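Local coordinates for protein peptide ABC transporter permease (Staphylococcus hominis, PDB 6EXS) that probably carries small peptides across the cell membrane as a POT-family transporter and binds a thioalcohol-conjugated dipeptide, a precursor of human axillary malodour, at residues 335-346 and 400-411. Residues are numbered along the deposited sequence; the frame is centred on the assembly and turned at random.
Sequences FQSINPLFILLF and ILSYVICVIGEL. With C3H (2-[[(2~{R})-2-azanyl-3-[(3~{S})-3-methyl-1-oxidanyl-hexan-3-yl]sulfanyl-propanoyl]amino]ethanoic acid), chain O; OLC ((2R)-2,3-dihydroxypropyl (9Z)-octadec-9-enoate), chain B.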
ATOM      1  N   PHE A 335      14.057   8.912  -3.854  1.00 35.44           N
ATOM      2  CA  PHE A 335      13.993   8.248  -2.544  1.00 34.90           C
ATOM      3  C   PHE A 335      12.938   7.127  -2.561  1.00 38.05           C
ATOM      4  O   PHE A 335      13.081   6.173  -1.804  1.00 38.45           O
ATOM      5  CB  PHE A 335      13.589   9.246  -1.450  1.00 36.83           C
ATOM      6  CG  PHE A 335      14.680  10.128  -0.903  1.00 39.00           C
ATOM      7  CD1 PHE A 335      15.870   9.581  -0.429  1.00 41.55           C
ATOM      8  CD2 PHE A 335      14.483  11.497  -0.769  1.00 41.24           C
ATOM      9  CE1 PHE A 335      16.865  10.397   0.113  1.00 42.90           C
ATOM     10  CE2 PHE A 335      15.476  12.311  -0.214  1.00 44.33           C
ATOM     11  CZ  PHE A 335      16.662  11.757   0.209  1.00 42.51           C
ATOM     12  N   GLN A 336      11.879   7.262  -3.413  1.00 32.84           N
ATOM     13  CA  GLN A 336      10.763   6.306  -3.590  1.00 31.38           C
ATOM     14  C   GLN A 336      11.139   5.045  -4.389  1.00 34.92           C
ATOM     15  O   GLN A 336      10.399   4.054  -4.348  1.00 34.31           O
ATOM     16  CB  GLN A 336       9.554   6.985  -4.274  1.00 31.58           C
ATOM     17  CG  GLN A 336       9.014   8.206  -3.565  1.00 38.43           C
ATOM     18  CD  GLN A 336       8.644   7.868  -2.157  1.00 58.50           C
ATOM     19  OE1 GLN A 336       9.361   8.210  -1.213  1.00 51.91           O
ATOM     20  NE2 GLN A 336       7.548   7.131  -2.000  1.00 57.25           N
ATOM     21  N   SER A 337      12.243   5.122  -5.153  1.00 31.04           N
ATOM     22  CA  SER A 337      12.780   4.068  -6.005  1.00 30.86           C
ATOM     23  C   SER A 337      13.704   3.111  -5.235  1.00 36.74           C
ATOM     24  O   SER A 337      13.971   2.012  -5.739  1.00 36.73           O
ATOM     25  CB  SER A 337      13.538   4.680  -7.189  1.00 32.66           C
ATOM     26  OG  SER A 337      12.674   5.311  -8.123  1.00 35.33           O
ATOM     27  N   ILE A 338      14.177   3.513  -4.019  1.00 34.09           N
ATOM     28  CA  ILE A 338      15.113   2.712  -3.211  1.00 34.81           C
ATOM     29  C   ILE A 338      14.519   1.338  -2.819  1.00 39.77           C
ATOM     30  O   ILE A 338      15.106   0.307  -3.145  1.00 39.95           O
ATOM     31  CB  ILE A 338      15.696   3.479  -1.984  1.00 37.81           C
ATOM     32  CG1 ILE A 338      16.431   4.775  -2.429  1.00 37.99           C
ATOM     33  CG2 ILE A 338      16.643   2.557  -1.174  1.00 38.53           C
ATOM     34  CD1 ILE A 338      16.783   5.735  -1.335  1.00 41.14           C
ATOM     35  N   ASN A 339      13.387   1.342  -2.111  1.00 36.54           N
ATOM     36  CA  ASN A 339      12.670   0.156  -1.648  1.00 37.07           C
ATOM     37  C   ASN A 339      12.283  -0.813  -2.810  1.00 40.85           C
ATOM     38  O   ASN A 339      12.641  -1.982  -2.701  1.00 39.07           O
ATOM     39  CB  ASN A 339      11.471   0.579  -0.800  1.00 36.50           C
ATOM     40  CG  ASN A 339      10.651  -0.512  -0.212  1.00 54.14           C
ATOM     41  OD1 ASN A 339       9.830  -1.098  -0.901  1.00 49.92           O
ATOM     42  ND2 ASN A 339      10.770  -0.718   1.098  1.00 44.18           N
ATOM     43  N   PRO A 340      11.634  -0.368  -3.929  1.00 37.52           N
ATOM     44  CA  PRO A 340      11.351  -1.309  -5.034  1.00 36.91           C
ATOM     45  C   PRO A 340      12.600  -1.890  -5.709  1.00 40.90           C
ATOM     46  O   PRO A 340      12.553  -3.044  -6.138  1.00 40.00           O
ATOM     47  CB  PRO A 340      10.508  -0.487  -6.013  1.00 38.60           C
ATOM     48  CG  PRO A 340      10.119   0.751  -5.281  1.00 42.59           C
ATOM     49  CD  PRO A 340      11.136   0.988  -4.244  1.00 38.17           C
ATOM     50  N   LEU A 341      13.716  -1.122  -5.793  1.00 38.76           N
ATOM     51  CA  LEU A 341      14.972  -1.626  -6.371  1.00 39.26           C
ATOM     52  C   LEU A 341      15.537  -2.784  -5.534  1.00 44.91           C
ATOM     53  O   LEU A 341      15.894  -3.825  -6.099  1.00 45.70           O
ATOM     54  CB  LEU A 341      16.028  -0.516  -6.521  1.00 39.47           C
ATOM     55  CG  LEU A 341      17.421  -0.955  -7.025  1.00 44.03           C
ATOM     56  CD1 LEU A 341      17.373  -1.402  -8.478  1.00 44.23           C
ATOM     57  CD2 LEU A 341      18.445   0.143  -6.844  1.00 44.44           C
ATOM     58  N   PHE A 342      15.599  -2.614  -4.199  1.00 41.28           N
ATOM     59  CA  PHE A 342      16.110  -3.644  -3.284  1.00 41.87           C
ATOM     60  C   PHE A 342      15.215  -4.878  -3.224  1.00 45.96           C
ATOM     61  O   PHE A 342      15.734  -5.984  -3.080  1.00 46.91           O
ATOM     62  CB  PHE A 342      16.392  -3.068  -1.895  1.00 44.04           C
ATOM     63  CG  PHE A 342      17.750  -2.410  -1.823  1.00 46.20           C
ATOM     64  CD1 PHE A 342      17.978  -1.176  -2.429  1.00 48.56           C
ATOM     65  CD2 PHE A 342      18.809  -3.035  -1.178  1.00 49.08           C
ATOM     66  CE1 PHE A 342      19.245  -0.588  -2.401  1.00 50.12           C
ATOM     67  CE2 PHE A 342      20.076  -2.438  -1.137  1.00 52.48           C
ATOM     68  CZ  PHE A 342      20.285  -1.221  -1.751  1.00 50.23           C
ATOM     69  N   ILE A 343      13.883  -4.698  -3.377  1.00 40.98           N
ATOM     70  CA  ILE A 343      12.938  -5.812  -3.432  1.00 40.31           C
ATOM     71  C   ILE A 343      13.251  -6.601  -4.707  1.00 44.89           C
ATOM     72  O   ILE A 343      13.464  -7.800  -4.624  1.00 45.66           O
ATOM     73  CB  ILE A 343      11.452  -5.355  -3.340  1.00 42.24           C
ATOM     74  CG1 ILE A 343      11.134  -4.798  -1.931  1.00 41.73           C
ATOM     75  CG2 ILE A 343      10.497  -6.522  -3.684  1.00 42.34           C
ATOM     76  CD1 ILE A 343       9.852  -4.061  -1.821  1.00 46.25           C
ATOM     77  N   LEU A 344      13.354  -5.916  -5.860  1.00 41.36           N
ATOM     78  CA  LEU A 344      13.675  -6.541  -7.145  1.00 41.48           C
ATOM     79  C   LEU A 344      14.996  -7.305  -7.137  1.00 48.23           C
ATOM     80  O   LEU A 344      15.053  -8.421  -7.647  1.00 48.88           O
ATOM     81  CB  LEU A 344      13.640  -5.517  -8.301  1.00 40.81           C
ATOM     82  CG  LEU A 344      12.258  -5.080  -8.796  1.00 43.63           C
ATOM     83  CD1 LEU A 344      12.344  -3.760  -9.511  1.00 43.77           C
ATOM     84  CD2 LEU A 344      11.631  -6.109  -9.704  1.00 43.60           C
ATOM     85  N   LEU A 345      16.040  -6.733  -6.533  1.00 47.08           N
ATOM     86  CA  LEU A 345      17.356  -7.379  -6.496  1.00 48.32           C
ATOM     87  C   LEU A 345      17.486  -8.489  -5.467  1.00 54.45           C
ATOM     88  O   LEU A 345      18.156  -9.483  -5.748  1.00 55.26           O
ATOM     89  CB  LEU A 345      18.494  -6.358  -6.247  1.00 48.36           C
ATOM     90  CG  LEU A 345      18.671  -5.180  -7.203  1.00 51.79           C
ATOM     91  CD1 LEU A 345      19.603  -4.148  -6.598  1.00 51.62           C
ATOM     92  CD2 LEU A 345      19.159  -5.629  -8.568  1.00 53.26           C
ATOM     93  N   PHE A 346      16.908  -8.312  -4.265  1.00 51.64           N
ATOM     94  CA  PHE A 346      17.144  -9.270  -3.192  1.00 52.77           C
ATOM     95  C   PHE A 346      15.940 -10.122  -2.734  1.00 59.63           C
ATOM     96  O   PHE A 346      16.169 -11.025  -1.927  1.00 61.17           O
ATOM     97  CB  PHE A 346      17.796  -8.551  -2.002  1.00 54.64           C
ATOM     98  CG  PHE A 346      19.043  -7.795  -2.416  1.00 56.42           C
ATOM     99  CD1 PHE A 346      20.193  -8.475  -2.814  1.00 60.39           C
ATOM    100  CD2 PHE A 346      19.053  -6.406  -2.460  1.00 57.81           C
ATOM    101  CE1 PHE A 346      21.335  -7.775  -3.227  1.00 61.55           C
ATOM    102  CE2 PHE A 346      20.198  -5.707  -2.873  1.00 61.02           C
ATOM    103  CZ  PHE A 346      21.332  -6.394  -3.244  1.00 59.97           C
ATOM    104  N   ILE A 400      19.707   7.429   2.675  1.00 40.70           N
ATOM    105  CA  ILE A 400      19.657   6.250   1.810  1.00 38.96           C
ATOM    106  C   ILE A 400      19.877   4.962   2.640  1.00 41.12           C
ATOM    107  O   ILE A 400      19.154   3.987   2.438  1.00 39.98           O
ATOM    108  CB  ILE A 400      20.612   6.398   0.580  1.00 41.71           C
ATOM    109  CG1 ILE A 400      20.105   7.536  -0.359  1.00 40.47           C
ATOM    110  CG2 ILE A 400      20.752   5.057  -0.187  1.00 42.49           C
ATOM    111  CD1 ILE A 400      21.096   8.068  -1.363  1.00 39.65           C
ATOM    112  N   LEU A 401      20.829   4.986   3.602  1.00 37.57           N
ATOM    113  CA  LEU A 401      21.107   3.867   4.514  1.00 37.15           C
ATOM    114  C   LEU A 401      19.869   3.543   5.367  1.00 39.57           C
ATOM    115  O   LEU A 401      19.595   2.369   5.609  1.00 38.69           O
ATOM    116  CB  LEU A 401      22.352   4.146   5.395  1.00 38.05           C
ATOM    117  CG  LEU A 401      22.785   3.085   6.439  1.00 42.64           C
ATOM    118  CD1 LEU A 401      22.879   1.653   5.845  1.00 42.06           C
ATOM    119  CD2 LEU A 401      24.081   3.484   7.102  1.00 43.64           C
ATOM    120  N   SER A 402      19.102   4.569   5.772  1.00 35.88           N
ATOM    121  CA  SER A 402      17.863   4.363   6.532  1.00 35.51           C
ATOM    122  C   SER A 402      16.827   3.578   5.698  1.00 38.48           C
ATOM    123  O   SER A 402      16.259   2.613   6.199  1.00 37.88           O
ATOM    124  CB  SER A 402      17.287   5.688   7.004  1.00 38.34           C
ATOM    125  OG  SER A 402      16.201   5.438   7.878  1.00 49.69           O
ATOM    126  N   TYR A 403      16.649   3.950   4.409  1.00 34.74           N
ATOM    127  CA  TYR A 403      15.761   3.270   3.460  1.00 33.28           C
ATOM    128  C   TYR A 403      16.183   1.806   3.258  1.00 39.45           C
ATOM    129  O   TYR A 403      15.328   0.923   3.251  1.00 39.45           O
ATOM    130  CB  TYR A 403      15.763   3.996   2.102  1.00 32.35           C
ATOM    131  CG  TYR A 403      14.865   5.213   2.056  1.00 31.52           C
ATOM    132  CD1 TYR A 403      13.479   5.079   1.973  1.00 31.29           C
ATOM    133  CD2 TYR A 403      15.398   6.499   2.066  1.00 31.55           C
ATOM    134  CE1 TYR A 403      12.648   6.196   1.916  1.00 30.96           C
ATOM    135  CE2 TYR A 403      14.575   7.622   2.051  1.00 31.73           C
ATOM    136  CZ  TYR A 403      13.199   7.467   1.959  1.00 38.61           C
ATOM    137  OH  TYR A 403      12.382   8.571   1.923  1.00 36.72           O
ATOM    138  N   VAL A 404      17.501   1.562   3.109  1.00 36.93           N
ATOM    139  CA  VAL A 404      18.086   0.236   2.881  1.00 37.01           C
ATOM    140  C   VAL A 404      17.853  -0.689   4.083  1.00 43.26           C
ATOM    141  O   VAL A 404      17.510  -1.853   3.878  1.00 43.60           O
ATOM    142  CB  VAL A 404      19.581   0.301   2.445  1.00 40.80           C
ATOM    143  CG1 VAL A 404      20.190  -1.093   2.322  1.00 40.94           C
ATOM    144  CG2 VAL A 404      19.753   1.082   1.137  1.00 39.64           C
ATOM    145  N   ILE A 405      18.004  -0.181   5.325  1.00 40.56           N
ATOM    146  CA  ILE A 405      17.779  -1.001   6.526  1.00 40.90           C
ATOM    147  C   ILE A 405      16.303  -1.415   6.619  1.00 45.18           C
ATOM    148  O   ILE A 405      16.000  -2.579   6.890  1.00 45.50           O
ATOM    149  CB  ILE A 405      18.330  -0.344   7.824  1.00 44.54           C
ATOM    150  CG1 ILE A 405      19.864  -0.124   7.727  1.00 44.87           C
ATOM    151  CG2 ILE A 405      17.967  -1.180   9.082  1.00 45.24           C
ATOM    152  CD1 ILE A 405      20.412   0.987   8.653  1.00 54.84           C
ATOM    153  N   CYS A 406      15.395  -0.478   6.315  1.00 41.10           N
ATOM    154  CA  CYS A 406      13.954  -0.724   6.336  1.00 39.78           C
ATOM    155  C   CYS A 406      13.489  -1.765   5.303  1.00 42.50           C
ATOM    156  O   CYS A 406      12.661  -2.620   5.631  1.00 40.24           O
ATOM    157  CB  CYS A 406      13.176   0.577   6.204  1.00 38.88           C
ATOM    158  SG  CYS A 406      11.498   0.480   6.859  1.00 42.57           S
ATOM    159  N   VAL A 407      14.006  -1.678   4.062  1.00 40.27           N
ATOM    160  CA  VAL A 407      13.640  -2.612   2.995  1.00 40.76           C
ATOM    161  C   VAL A 407      14.210  -4.027   3.286  1.00 44.25           C
ATOM    162  O   VAL A 407      13.520  -4.999   3.004  1.00 43.58           O
ATOM    163  CB  VAL A 407      13.949  -2.089   1.568  1.00 45.06           C
ATOM    164  CG1 VAL A 407      15.442  -1.868   1.340  1.00 45.35           C
ATOM    165  CG2 VAL A 407      13.357  -3.006   0.500  1.00 44.63           C
ATOM    166  N   ILE A 408      15.409  -4.133   3.922  1.00 40.86           N
ATOM    167  CA  ILE A 408      15.983  -5.429   4.331  1.00 41.50           C
ATOM    168  C   ILE A 408      15.012  -6.108   5.329  1.00 47.06           C
ATOM    169  O   ILE A 408      14.830  -7.329   5.275  1.00 47.41           O
ATOM    170  CB  ILE A 408      17.454  -5.328   4.851  1.00 44.76           C
ATOM    171  CG1 ILE A 408      18.423  -4.985   3.701  1.00 44.23           C
ATOM    172  CG2 ILE A 408      17.894  -6.633   5.551  1.00 45.93           C
ATOM    173  CD1 ILE A 408      19.752  -4.434   4.159  1.00 52.30           C
ATOM    174  N   GLY A 409      14.368  -5.292   6.170  1.00 43.39           N
ATOM    175  CA  GLY A 409      13.342  -5.719   7.110  1.00 43.81           C
ATOM    176  C   GLY A 409      12.070  -6.167   6.408  1.00 48.41           C
ATOM    177  O   GLY A 409      11.439  -7.138   6.833  1.00 49.13           O
ATOM    178  N   GLU A 410      11.704  -5.491   5.297  1.00 44.64           N
ATOM    179  CA  GLU A 410      10.523  -5.830   4.485  1.00 44.17           C
ATOM    180  C   GLU A 410      10.664  -7.210   3.826  1.00 51.71           C
ATOM    181  O   GLU A 410       9.672  -7.931   3.698  1.00 50.74           O
ATOM    182  CB  GLU A 410      10.256  -4.756   3.417  1.00 44.06           C
ATOM    183  CG  GLU A 410       8.826  -4.762   2.923  1.00 46.98           C
ATOM    184  CD  GLU A 410       8.478  -3.688   1.917  1.00 56.24           C
ATOM    185  OE1 GLU A 410       8.807  -2.505   2.161  1.00 50.69           O
ATOM    186  OE2 GLU A 410       7.794  -4.018   0.924  1.00 46.94           O
ATOM    187  N   LEU A 411      11.901  -7.572   3.429  1.00 51.30           N
ATOM    188  CA  LEU A 411      12.232  -8.853   2.801  1.00 52.87           C
ATOM    189  C   LEU A 411      11.996 -10.023   3.764  1.00 60.96           C
ATOM    190  O   LEU A 411      11.743 -11.139   3.304  1.00 60.54           O
ATOM    191  CB  LEU A 411      13.686  -8.854   2.272  1.00 53.24           C
ATOM    192  CG  LEU A 411      14.063  -7.790   1.212  1.00 56.96           C
ATOM    193  CD1 LEU A 411      15.566  -7.629   1.107  1.00 56.88           C
ATOM    194  CD2 LEU A 411      13.462  -8.110  -0.159  1.00 60.00           C
TER
HETATM  195  O2  C3H O 514       4.564  -1.297  -3.855  0.75 69.54           O
HETATM  196  C11 C3H O 514       5.664  -1.676  -3.658  0.75 68.31           C
HETATM  197  O3  C3H O 514       5.946  -2.862  -3.247  0.75 68.52           O
HETATM  198  C10 C3H O 514       6.900  -0.835  -3.791  0.75 66.90           C
HETATM  199  N1  C3H O 514       6.663   0.568  -3.551  0.75 65.30           N
HETATM  200  C9  C3H O 514       6.694   1.077  -2.331  0.75 65.79           C
HETATM  201  O1  C3H O 514       6.088   0.589  -1.389  0.75 68.68           O
HETATM  202  C8  C3H O 514       7.526   2.294  -2.092  0.75 63.57           C
HETATM  203  N   C3H O 514       7.854   2.907  -3.372  0.75 63.93           N
HETATM  204  C7  C3H O 514       6.761   3.321  -1.256  0.75 63.34           C
HETATM  205  S   C3H O 514       7.176   3.443   0.504  0.75 63.64           S
HETATM  206  C3  C3H O 514       8.911   4.098   0.755  0.75 55.14           C
HETATM  207  C4  C3H O 514       8.898   5.524   0.269  0.75 52.12           C
HETATM  208  C5  C3H O 514       9.867   3.152   0.016  0.75 51.07           C
HETATM  209  C6  C3H O 514      11.310   3.586  -0.110  0.75 46.34           C
HETATM  210  O   C3H O 514      11.700   3.746  -1.434  0.75 41.31           O
HETATM  211  C2  C3H O 514       9.297   4.069   2.232  0.75 54.02           C
HETATM  212  C1  C3H O 514      10.474   3.175   2.584  0.75 51.79           C
HETATM  213  C   C3H O 514      10.785   3.226   4.055  0.75 50.23           C
HETATM  214  C18 OLC B 501      17.859   4.376  -7.841  1.00 48.17           C
HETATM  215  C10 OLC B 501      23.621   2.093  -0.734  1.00 64.80           C
HETATM  216  C9  OLC B 501      23.892   2.418   0.529  1.00 66.27           C
HETATM  217  C17 OLC B 501      17.616   4.255  -6.353  1.00 48.88           C
HETATM  218  C11 OLC B 501      23.467   3.005  -1.930  1.00 63.15           C
HETATM  219  C8  OLC B 501      24.096   3.794   1.112  1.00 67.48           C
HETATM  220  C24 OLC B 501      30.958  10.356   7.500  1.00 80.32           C
HETATM  221  C16 OLC B 501      18.746   4.785  -5.490  1.00 49.62           C
HETATM  222  C12 OLC B 501      22.233   2.682  -2.785  1.00 60.82           C
HETATM  223  C7  OLC B 501      25.558   4.161   1.394  1.00 69.46           C
HETATM  224  C15 OLC B 501      19.798   3.759  -5.098  1.00 52.35           C
HETATM  225  C13 OLC B 501      22.147   3.461  -4.089  1.00 57.51           C
HETATM  226  C6  OLC B 501      26.194   3.516   2.628  1.00 71.13           C
HETATM  227  C14 OLC B 501      20.903   4.332  -4.215  1.00 55.32           C
HETATM  228  C5  OLC B 501      25.850   4.137   3.985  1.00 70.45           C
HETATM  229  C4  OLC B 501      26.460   5.504   4.311  1.00 69.41           C
HETATM  230  C3  OLC B 501      27.946   5.504   4.645  1.00 69.51           C
HETATM  231  C2  OLC B 501      28.358   6.621   5.607  1.00 69.30           C
HETATM  232  C21 OLC B 501      29.286  10.178   5.597  1.00 73.78           C
HETATM  233  C1  OLC B 501      28.667   7.951   4.975  1.00 67.68           C
HETATM  234  C22 OLC B 501      30.528  10.860   6.138  1.00 77.32           C
HETATM  235  O19 OLC B 501      28.348   8.276   3.864  1.00 64.93           O
HETATM  236  O25 OLC B 501      30.009  10.691   8.505  1.00 82.62           O
HETATM  237  O23 OLC B 501      31.608  10.751   5.209  1.00 79.16           O
HETATM  238  O20 OLC B 501      29.331   8.745   5.827  1.00 70.90           O
HETATM  239  O   HOH W   1       7.332  -1.925  -0.771  1.00 39.01           O
HETATM  240  O   HOH W   2      12.710   0.986   2.580  1.00 43.08           O
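The Tyr-403 ring has the carbonyl O of Phe-335 over one face; this atom lies 3.7 Å above the ring plane, nearer the rim than the centre. At its edge, in the plane, lies C2 of the bound conjugated peptide. The Phe-335 ring lies nearly parallel to the Tyr-403 ring, with planes at 22°, but displaced, with little face overlap. Their nearest atoms are Phe-335 CD1 and Tyr-403 CE2, 3.4 Å apart. Ile-400 CG1 reaches the edge of the Phe-335 ring. The hydroxyl of Tyr-403 is hydrogen-bonded to the carbonyl O of Gly-305. Ile-338 sets CG2 against Tyr-403 CB and CD1 against Ile-400 CG1.

The Phe-342 ring receives Val-404 CG2 in an off-centre CH-pi contact, 4.2 Å from the ring centroid. A lipid carbon, OLC C12, sits at the edge of this ring.

Helices 338-357 and 396-418 belong to the membrane-embedded major facilitator fold, and segments 338-346 and 400-411 cross at -45°. One side of the crossing lines the ligand pocket. There the ligand hydroxyl donates to Phe-335 O and accepts from Asn-339 N, while the ligand amine N donates to Gln-336 O at 3.0 Å.

Asn-339 turns CG opposite its own N (chi1 -178°), and this carries its amide up to Glu-410. Its ND2 donates to Glu-410 OE1 at 2.9 Å, in a nearly straight bond. The carboxylate oxygen is met from above its plane. One water links Asn-339 ND2 to Tyr-403 O. A second lies between Asn-339 OD1 and Glu-410 OE2. Val-407 wedges CG1 against Phe-342 CB and CG2 against Ile-343 CG1. Toward the C-terminal ends of the segments, Leu-411 CD1 meets Phe-346 CB at 3.9 Å.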